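Local coordinates for protein transcriptional regulator, IclR family (Alicyclobacillus acidocaldarius subsp. acidocaldarius, PDB 5TJJ) that probably binds DNA through a helix-turn-helix domain and regulates transcription, at residues A[157-162]-A[180-185]. Sequence-based numbering, arbitrary orientation.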
loop_
_atom_site.group_PDB
_atom_site.type_symbol
_atom_site.label_atom_id
_atom_site.label_comp_id
_atom_site.label_asym_id
_atom_site.label_seq_id
_atom_site.Cartn_x
_atom_site.Cartn_y
_atom_site.Cartn_z
ATOM N N SER A 157 13.112 -23.367 19.760
ATOM C CA SER A 157 14.466 -23.016 20.278
ATOM C C SER A 157 14.466 -21.675 21.035
ATOM O O SER A 157 15.170 -21.533 22.000
ATOM C CB SER A 157 15.548 -23.049 19.180
ATOM O OG SER A 157 15.249 -22.111 18.171
ATOM N N THR A 158 13.642 -20.723 20.611
ATOM C CA THR A 158 13.460 -19.471 21.328
ATOM C C THR A 158 12.732 -19.705 22.659
ATOM O O THR A 158 13.084 -19.099 23.672
ATOM C CB THR A 158 12.657 -18.476 20.465
ATOM O OG1 THR A 158 13.317 -18.303 19.204
ATOM C CG2 THR A 158 12.521 -17.104 21.161
ATOM N N TRP A 159 11.728 -20.582 22.663
ATOM C CA TRP A 159 11.021 -20.861 23.903
ATOM C C TRP A 159 12.028 -21.343 24.931
ATOM O O TRP A 159 12.029 -20.883 26.063
ATOM C CB TRP A 159 9.971 -21.978 23.797
ATOM C CG TRP A 159 8.897 -21.823 22.876
ATOM C CD1 TRP A 159 8.615 -20.741 22.098
ATOM C CD2 TRP A 159 7.865 -22.781 22.637
ATOM N NE1 TRP A 159 7.468 -20.967 21.363
ATOM C CE2 TRP A 159 6.977 -22.209 21.680
ATOM C CE3 TRP A 159 7.606 -24.068 23.123
ATOM C CZ2 TRP A 159 5.840 -22.879 21.214
ATOM C CZ3 TRP A 159 6.493 -24.751 22.643
ATOM C CH2 TRP A 159 5.609 -24.143 21.702
ATOM N N ARG A 160 12.856 -22.292 24.523
ATOM C CA ARG A 160 13.842 -22.874 25.406
ATOM C C ARG A 160 14.880 -21.860 25.866
ATOM O O ARG A 160 15.252 -21.885 27.051
ATOM C CB ARG A 160 14.500 -24.097 24.783
ATOM C CG ARG A 160 13.580 -25.299 24.718
ATOM C CD ARG A 160 14.333 -26.567 24.374
ATOM N NE ARG A 160 14.689 -26.579 22.966
ATOM C CZ ARG A 160 13.877 -26.909 21.948
ATOM N NH1 ARG A 160 14.354 -26.883 20.698
ATOM N NH2 ARG A 160 12.592 -27.266 22.160
ATOM N N ARG A 161 15.313 -20.962 24.975
ATOM C CA ARG A 161 16.248 -19.910 25.367
ATOM C C ARG A 161 15.625 -19.009 26.430
ATOM O O ARG A 161 16.226 -18.765 27.474
ATOM C CB ARG A 161 16.735 -19.053 24.170
ATOM C CG ARG A 161 17.771 -17.987 24.566
ATOM C CD ARG A 161 18.222 -17.102 23.418
ATOM N NE ARG A 161 17.102 -16.401 22.765
ATOM C CZ ARG A 161 16.415 -15.379 23.292
ATOM N NH1 ARG A 161 16.669 -14.927 24.523
ATOM N NH2 ARG A 161 15.437 -14.835 22.595
ATOM N N VAL A 162 14.423 -18.515 26.159
ATOM C CA VAL A 162 13.748 -17.585 27.076
ATOM C C VAL A 162 13.476 -18.234 28.450
ATOM O O VAL A 162 13.699 -17.601 29.502
ATOM C CB VAL A 162 12.468 -17.033 26.442
ATOM C CG1 VAL A 162 11.654 -16.248 27.455
ATOM C CG2 VAL A 162 12.816 -16.140 25.246
ATOM N N GLU A 180 4.551 -25.703 32.807
ATOM C CA GLU A 180 3.292 -24.957 32.632
ATOM C C GLU A 180 3.362 -23.872 31.517
ATOM O O GLU A 180 2.423 -23.709 30.740
ATOM C CB GLU A 180 2.873 -24.321 33.966
ATOM C CG GLU A 180 1.483 -23.700 34.000
ATOM C CD GLU A 180 0.359 -24.691 33.702
ATOM O OE1 GLU A 180 0.540 -25.917 33.933
ATOM O OE2 GLU A 180 -0.723 -24.238 33.238
ATOM N N TYR A 181 4.472 -23.150 31.436
ATOM C CA TYR A 181 4.607 -22.103 30.444
ATOM C C TYR A 181 4.625 -22.685 29.022
ATOM O O TYR A 181 3.924 -22.179 28.127
ATOM C CB TYR A 181 5.840 -21.219 30.707
ATOM C CG TYR A 181 5.719 -19.875 30.018
ATOM C CD1 TYR A 181 6.161 -19.709 28.709
ATOM C CD2 TYR A 181 5.127 -18.784 30.657
ATOM C CE1 TYR A 181 6.020 -18.497 28.050
ATOM C CE2 TYR A 181 4.998 -17.561 30.017
ATOM C CZ TYR A 181 5.442 -17.418 28.700
ATOM O OH TYR A 181 5.327 -16.220 28.001
ATOM N N VAL A 182 5.379 -23.766 28.833
ATOM C CA VAL A 182 5.387 -24.490 27.557
ATOM C C VAL A 182 3.981 -24.956 27.179
ATOM O O VAL A 182 3.574 -24.790 26.036
ATOM C CB VAL A 182 6.392 -25.675 27.550
ATOM C CG1 VAL A 182 6.218 -26.558 26.322
ATOM C CG2 VAL A 182 7.814 -25.156 27.593
ATOM N N ARG A 183 3.243 -25.508 28.132
ATOM C CA ARG A 183 1.854 -25.911 27.883
ATOM C C ARG A 183 0.976 -24.705 27.483
ATOM O O ARG A 183 0.161 -24.805 26.562
ATOM C CB ARG A 183 1.256 -26.645 29.103
ATOM C CG ARG A 183 0.027 -27.486 28.773
ATOM C CD ARG A 183 -0.614 -28.092 30.023
ATOM N NE ARG A 183 -1.115 -27.041 30.921
ATOM C CZ ARG A 183 -2.243 -26.336 30.754
ATOM N NH1 ARG A 183 -3.051 -26.552 29.707
ATOM N NH2 ARG A 183 -2.570 -25.400 31.647
ATOM N N LEU A 184 1.153 -23.582 28.177
ATOM C CA LEU A 184 0.491 -22.332 27.805
ATOM C C LEU A 184 0.886 -21.803 26.407
ATOM O O LEU A 184 0.023 -21.302 25.679
ATOM C CB LEU A 184 0.720 -21.251 28.872
ATOM C CG LEU A 184 -0.037 -21.495 30.180
ATOM C CD1 LEU A 184 0.219 -20.367 31.149
ATOM C CD2 LEU A 184 -1.526 -21.658 29.921
ATOM N N LEU A 185 2.153 -21.931 26.026
ATOM C CA LEU A 185 2.544 -21.538 24.669
ATOM C C LEU A 185 1.931 -22.479 23.631
ATOM O O LEU A 185 1.397 -22.024 22.611
ATOM C CB LEU A 185 4.052 -21.465 24.500
ATOM C CG LEU A 185 4.765 -20.356 25.272
ATOM C CD1 LEU A 185 6.267 -20.614 25.314
ATOM C CD2 LEU A 185 4.465 -18.993 24.675
#
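Leu-185 lays its CD1 methyl on the indole of Trp-159, and this CH-pi contact is the closest between 157-162 and 180-185. CD1 of Leu-185 stands 3.8 Å from the centroid of the five-membered ring of Trp-159 and only 10° off its normal, so the methyl C-H groups meet the pi cloud over the face. On the same side, CB of Leu-185 lies above the CZ2 side of the six-membered ring, 4.0 Å from CZ2 of Trp-159. Leucine suits the place because it is apolar and long enough to set CD1 over the five-membered ring while its CB rests against the six-membered one. With CG anti to its carbonyl carbon (chi1 -60°), Trp-159 reaches out from its helix toward the other.

Apolar packing adds a smaller patch one turn earlier on helix 178-191. There CG1 of Val-182 approaches CZ3 of Trp-159 obliquely at 4.1 Å, held anti to its own backbone N (chi1 170°). CA of Val-182 and CA of Trp-159 are the closest such pair, 7.6 Å apart, and here a compact valine reaches the ring with one methyl, CG1.

The one polar atom of the indole is satisfied from a third helix: NE1 of Trp-159 hydrogen-bonds to O of Leu-151, at the end of helix 144-151, which probably helps to fix the ring's rotation.

A leucine in place of Trp-159 would probably leave the Leu-151 carbonyl without its donor and open a gap beside Leu-185. Within this GAF-like effector domain, segments 157-162 and 180-185 thus meet through apolar and CH-pi packing, with the indole N-H tying the pair to helix 144-151.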